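Local structure of acetyltransferase (Klebsiella pneumoniae, 5XUN) at residues 90-95 and 127-132; 63-68 and 114-119. The protein probably transfers the acetyl group of acetyl-CoA to glycyl-tRNA(Gly), acting as the acetyltransferase toxin of a type II toxin-antitoxin pair. The protein carries 1 engineered substitution. All coordinates share one frame; numbering follows the deposited sequence.

In the fold
From the N terminus the four segments come in the order 63-68, 90-95, 114-119, 127-132, so the two contacts cross along the chain instead of nesting. Contact 2 closes first, when helix 108-126 packs against strand 59-71. Contact 1 closes later, when the chain leaving that helix forms strand 131-135 beside strand 88-99 and completes a beta-alpha-beta unit. The two are joined directly, because strands 59-71 and 88-99 are antiparallel neighbours: T93 N lies 2.7 Å from S66 O, and T93 OG1 lies 2.6 Å from S68 OG, both probable hydrogen bonds. Together they tie the middle of the GNAT sheet to the helix on one of its faces.

Contact 1: residues 90-95 and 127-132; sequences PSVTLG and VGIYGL
V92 and L132 form a parallel beta bridge, with CA atoms 5.1 Å apart and both side chains on the same face of the sheet. The backbone evidence is the bond from V92 N to G131 O, 3.2 Å long, which is nearly straight at the hydrogen (165°). V92 O in turn receives a CA-H...O contact from L132 CA at 3.4 Å. On the shared face V92 divides its branches: CG1 is anti to the backbone N (chi1 172°) and inclines to L132, while CG2, lying beside that N, reaches back to I129 CD1 at 3.5 Å. L132 brings one methyl, CD1, across to strand 88-99, where it rests 3.5 Å from V92 O and 4.0 Å from L94 CB. Helix 108-126 packs over this face, with V120 on V92 and both V116 and M117 on L132.

P90 works differently at the other end. Its CB sits 3.2 Å from G128 O, and its own O accepts Y130 N at 2.9 Å, the donor standing 52° out of the carbonyl plane. This bond is made by the loop; the strand begins at G131. Close by, P90 packs on G67 of the second subunit.

Here the parallel pair closes the beta-alpha-beta crossover of the GNAT fold, and L94 and G95 touch acetyl-CoA. Chemically, one main-chain bond from the loop and one from the strand line up the segments, F133 continues the pairing with V92 and L94, and branched aliphatic side chains give the helix an apolar surface to pack on.

Contact 2: residues 63-68 and 114-119; sequences YTLSGS and AHVMRV
Y63 extends from strand 59-71 to helix 108-126 and meets V116, H115 and V119. Its CB turns toward the helix, and chi1 of 74° places CG between the backbone N and the carbonyl carbon, which sends the ring over V116. All six ring carbons, from CG through both CD and both CE atoms to CZ, lie within 3.8 Å of V116 CG2, with CE1 and CZ nearest. These distances describe a centred CH-pi contact: V116 CG2 lies 3.3 Å from the ring centroid and only 10° off the ring normal. At the tip, OH and H115 ND1 share a hydrogen bond of 2.6 Å, each group meeting the other at its edge, with the ring planes turned 59° apart. V119 CG2 approaches the same OH at 3.7 Å.

Two residues along the strand, L65 carries on the packing: CD1 reaches V119 CG1 at 3.6 Å, and CD2 lies 3.9 Å from V116 CG1. The axes of segments 63-68 and 114-119 approach to 10.4 Å, a gap these side chains bridge. Y63 also stacks on Y48 of strand 46-51, and L65 touches V127 of the second subunit.

The arrangement is helix-on-sheet packing in the GNAT core. Its chemistry is largely aliphatic and aromatic, and the single hydrogen bond across it holds the outer end of a ring already faced by a methyl, which would limit how far Y63 can tilt or withdraw.

Contact 1: residues 90-95 and 127-132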
loop_
_atom_site.group_PDB
_atom_site.type_symbol
_atom_site.label_atom_id
_atom_site.label_comp_id
_atom_site.label_asym_id
_atom_site.label_seq_id
_atom_site.Cartn_x
_atom_site.Cartn_y
_atom_site.Cartn_z
ATOM N N PRO B 90 3.143 -2.982 7.822
ATOM C CA PRO B 90 2.533 -2.361 6.646
ATOM C C PRO B 90 1.098 -2.827 6.494
ATOM O O PRO B 90 0.736 -3.937 6.900
ATOM C CB PRO B 90 3.404 -2.858 5.487
ATOM C CG PRO B 90 3.897 -4.218 5.958
ATOM C CD PRO B 90 4.029 -4.108 7.469
ATOM N N SER B 91 0.269 -1.954 5.923
ATOM C CA SER B 91 -1.148 -2.260 5.804
ATOM C C SER B 91 -1.769 -1.462 4.666
ATOM O O SER B 91 -1.126 -0.616 4.034
ATOM C CB SER B 91 -1.883 -1.964 7.117
ATOM O OG SER B 91 -1.675 -0.615 7.507
ATOM N N VAL B 92 -3.034 -1.780 4.402
ATOM C CA VAL B 92 -3.963 -0.956 3.642
ATOM C C VAL B 92 -5.103 -0.593 4.585
ATOM O O VAL B 92 -5.550 -1.432 5.375
ATOM C CB VAL B 92 -4.503 -1.688 2.396
ATOM C CG1 VAL B 92 -5.614 -0.882 1.718
ATOM C CG2 VAL B 92 -3.384 -1.954 1.412
ATOM N N THR B 93 -5.572 0.644 4.513
ATOM C CA THR B 93 -6.658 1.108 5.369
ATOM C C THR B 93 -7.946 1.221 4.570
ATOM O O THR B 93 -7.958 1.799 3.481
ATOM C CB THR B 93 -6.319 2.458 6.007
ATOM O OG1 THR B 93 -5.291 2.273 6.990
ATOM C CG2 THR B 93 -7.562 3.065 6.679
ATOM N N LEU B 94 -9.018 0.632 5.096
ATOM C CA LEU B 94 -10.366 0.890 4.597
ATOM C C LEU B 94 -10.805 2.196 5.239
ATOM O O LEU B 94 -11.220 2.221 6.400
ATOM C CB LEU B 94 -11.304 -0.260 4.945
ATOM C CG LEU B 94 -12.779 -0.153 4.573
ATOM C CD1 LEU B 94 -12.932 0.002 3.082
ATOM C CD2 LEU B 94 -13.536 -1.390 5.046
ATOM N N GLY B 95 -10.650 3.296 4.503
ATOM C CA GLY B 95 -10.928 4.599 5.080
ATOM C C GLY B 95 -12.404 4.805 5.353
ATOM O O GLY B 95 -12.779 5.376 6.377
ATOM N N VAL B 127 3.259 -5.528 -3.231
ATOM C CA VAL B 127 3.812 -4.670 -2.193
ATOM C C VAL B 127 3.499 -5.302 -0.842
ATOM O O VAL B 127 2.451 -5.926 -0.660
ATOM C CB VAL B 127 3.231 -3.235 -2.303
ATOM C CG1 VAL B 127 3.527 -2.434 -1.073
ATOM C CG2 VAL B 127 3.792 -2.510 -3.547
ATOM N N GLY B 128 4.421 -5.156 0.107
ATOM C CA GLY B 128 4.207 -5.742 1.415
ATOM C C GLY B 128 3.025 -5.154 2.161
ATOM O O GLY B 128 3.027 -3.967 2.512
ATOM N N ILE B 129 2.025 -5.987 2.442
ATOM C CA ILE B 129 0.796 -5.558 3.114
ATOM C C ILE B 129 0.414 -6.653 4.097
ATOM O O ILE B 129 -0.035 -7.730 3.685
ATOM C CB ILE B 129 -0.356 -5.303 2.132
ATOM C CG1 ILE B 129 -0.065 -4.067 1.273
ATOM C CG2 ILE B 129 -1.695 -5.139 2.877
ATOM C CD1 ILE B 129 -0.883 -4.036 0.044
ATOM N N TYR B 130 0.548 -6.369 5.389
ATOM C CA TYR B 130 0.335 -7.394 6.403
ATOM C C TYR B 130 -1.143 -7.631 6.683
ATOM O O TYR B 130 -1.501 -8.695 7.198
ATOM C CB TYR B 130 1.064 -7.006 7.694
ATOM C CG TYR B 130 1.009 -8.067 8.771
ATOM C CD1 TYR B 130 1.719 -9.260 8.637
ATOM C CD2 TYR B 130 0.259 -7.876 9.923
ATOM C CE1 TYR B 130 1.670 -10.237 9.616
ATOM C CE2 TYR B 130 0.204 -8.847 10.910
ATOM C CZ TYR B 130 0.910 -10.024 10.749
ATOM O OH TYR B 130 0.856 -10.986 11.725
ATOM N N GLY B 131 -2.003 -6.681 6.336
ATOM C CA GLY B 131 -3.430 -6.908 6.396
ATOM C C GLY B 131 -4.190 -5.620 6.161
ATOM O O GLY B 131 -3.616 -4.596 5.772
ATOM N N LEU B 132 -5.494 -5.692 6.417
ATOM C CA LEU B 132 -6.408 -4.582 6.186
ATOM C C LEU B 132 -6.769 -3.949 7.522
ATOM O O LEU B 132 -7.326 -4.617 8.399
ATOM C CB LEU B 132 -7.662 -5.050 5.451
ATOM C CG LEU B 132 -8.807 -4.050 5.242
ATOM C CD1 LEU B 132 -8.471 -2.979 4.205
ATOM C CD2 LEU B 132 -10.057 -4.804 4.831
#

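Contact 2: residues 63-68 and 114-119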
loop_
_atom_site.group_PDB
_atom_site.type_symbol
_atom_site.label_atom_id
_atom_site.label_comp_id
_atom_site.label_asym_id
_atom_site.label_seq_id
_atom_site.Cartn_x
_atom_site.Cartn_y
_atom_site.Cartn_z
ATOM N N TYR B 63 -16.649 2.649 -1.253
ATOM C CA TYR B 63 -15.597 2.488 -0.250
ATOM C C TYR B 63 -14.285 3.059 -0.784
ATOM O O TYR B 63 -14.123 3.254 -1.990
ATOM C CB TYR B 63 -15.433 1.017 0.181
ATOM C CG TYR B 63 -14.758 0.065 -0.794
ATOM C CD1 TYR B 63 -13.368 0.024 -0.916
ATOM C CD2 TYR B 63 -15.506 -0.823 -1.556
ATOM C CE1 TYR B 63 -12.751 -0.867 -1.783
ATOM C CE2 TYR B 63 -14.900 -1.713 -2.429
ATOM C CZ TYR B 63 -13.519 -1.733 -2.536
ATOM O OH TYR B 63 -12.910 -2.618 -3.395
ATOM N N THR B 64 -13.341 3.322 0.134
ATOM C CA THR B 64 -12.038 3.878 -0.224
ATOM C C THR B 64 -10.904 3.080 0.419
ATOM O O THR B 64 -11.032 2.580 1.539
ATOM C CB THR B 64 -11.901 5.357 0.212
ATOM O OG1 THR B 64 -11.794 5.430 1.633
ATOM C CG2 THR B 64 -13.106 6.160 -0.216
ATOM N N LEU B 65 -9.765 3.008 -0.287
ATOM C CA LEU B 65 -8.571 2.302 0.181
ATOM C C LEU B 65 -7.356 3.215 0.113
ATOM O O LEU B 65 -7.151 3.917 -0.878
ATOM C CB LEU B 65 -8.306 1.043 -0.661
ATOM C CG LEU B 65 -9.443 0.020 -0.648
ATOM C CD1 LEU B 65 -9.193 -1.134 -1.616
ATOM C CD2 LEU B 65 -9.630 -0.497 0.759
ATOM N N SER B 66 -6.541 3.191 1.166
ATOM C CA SER B 66 -5.304 3.957 1.203
ATOM C C SER B 66 -4.203 3.098 1.798
ATOM O O SER B 66 -4.453 2.318 2.719
ATOM C CB SER B 66 -5.464 5.237 2.044
ATOM O OG SER B 66 -6.599 5.971 1.610
ATOM N N GLY B 67 -2.993 3.228 1.264
ATOM C CA GLY B 67 -1.851 2.584 1.886
ATOM C C GLY B 67 -1.560 3.177 3.251
ATOM O O GLY B 67 -1.676 4.381 3.470
ATOM N N SER B 68 -1.122 2.330 4.170
ATOM C CA SER B 68 -0.931 2.778 5.539
ATOM C C SER B 68 0.033 1.832 6.231
ATOM O O SER B 68 0.546 0.884 5.633
ATOM C CB SER B 68 -2.259 2.838 6.294
ATOM O OG SER B 68 -2.843 1.551 6.376
ATOM N N ALA B 114 -16.076 -8.122 0.731
ATOM C CA ALA B 114 -15.468 -9.193 -0.053
ATOM C C ALA B 114 -14.703 -8.627 -1.242
ATOM O O ALA B 114 -13.596 -9.085 -1.556
ATOM C CB ALA B 114 -16.532 -10.184 -0.524
ATOM N N HIS B 115 -15.264 -7.607 -1.896
ATOM C CA HIS B 115 -14.559 -6.955 -2.991
ATOM C C HIS B 115 -13.298 -6.252 -2.498
ATOM O O HIS B 115 -12.255 -6.292 -3.170
ATOM C CB HIS B 115 -15.498 -5.980 -3.694
ATOM C CG HIS B 115 -14.941 -5.415 -4.960
ATOM N ND1 HIS B 115 -14.015 -4.393 -4.977
ATOM C CD2 HIS B 115 -15.174 -5.736 -6.255
ATOM C CE1 HIS B 115 -13.711 -4.102 -6.228
ATOM N NE2 HIS B 115 -14.387 -4.911 -7.023
ATOM N N VAL B 116 -13.374 -5.602 -1.329
ATOM C CA VAL B 116 -12.182 -5.022 -0.708
ATOM C C VAL B 116 -11.100 -6.079 -0.552
ATOM O O VAL B 116 -9.928 -5.848 -0.868
ATOM C CB VAL B 116 -12.523 -4.397 0.654
ATOM C CG1 VAL B 116 -11.224 -3.982 1.390
ATOM C CG2 VAL B 116 -13.504 -3.234 0.504
ATOM N N MET B 117 -11.481 -7.252 -0.033
ATOM C CA MET B 117 -10.507 -8.309 0.223
ATOM C C MET B 117 -9.774 -8.709 -1.047
ATOM O O MET B 117 -8.559 -8.930 -1.028
ATOM C CB MET B 117 -11.197 -9.528 0.831
ATOM C CG MET B 117 -11.806 -9.295 2.189
ATOM S SD MET B 117 -10.643 -8.506 3.300
ATOM C CE MET B 117 -11.587 -8.524 4.824
ATOM N N ARG B 118 -10.500 -8.821 -2.159
ATOM C CA ARG B 118 -9.872 -9.228 -3.408
ATOM C C ARG B 118 -8.892 -8.169 -3.904
ATOM O O ARG B 118 -7.830 -8.502 -4.446
ATOM C CB ARG B 118 -10.942 -9.521 -4.456
ATOM C CG ARG B 118 -10.382 -9.980 -5.784
ATOM C CD ARG B 118 -11.483 -10.287 -6.781
ATOM N NE ARG B 118 -12.213 -11.506 -6.448
ATOM C CZ ARG B 118 -11.739 -12.736 -6.631
ATOM N NH1 ARG B 118 -10.527 -12.920 -7.142
ATOM N NH2 ARG B 118 -12.477 -13.786 -6.300
ATOM N N VAL B 119 -9.234 -6.887 -3.735
ATOM C CA VAL B 119 -8.326 -5.819 -4.140
ATOM C C VAL B 119 -7.068 -5.844 -3.286
ATOM O O VAL B 119 -5.949 -5.731 -3.796
ATOM C CB VAL B 119 -9.028 -4.450 -4.068
ATOM C CG1 VAL B 119 -8.025 -3.333 -4.282
ATOM C CG2 VAL B 119 -10.146 -4.370 -5.095
#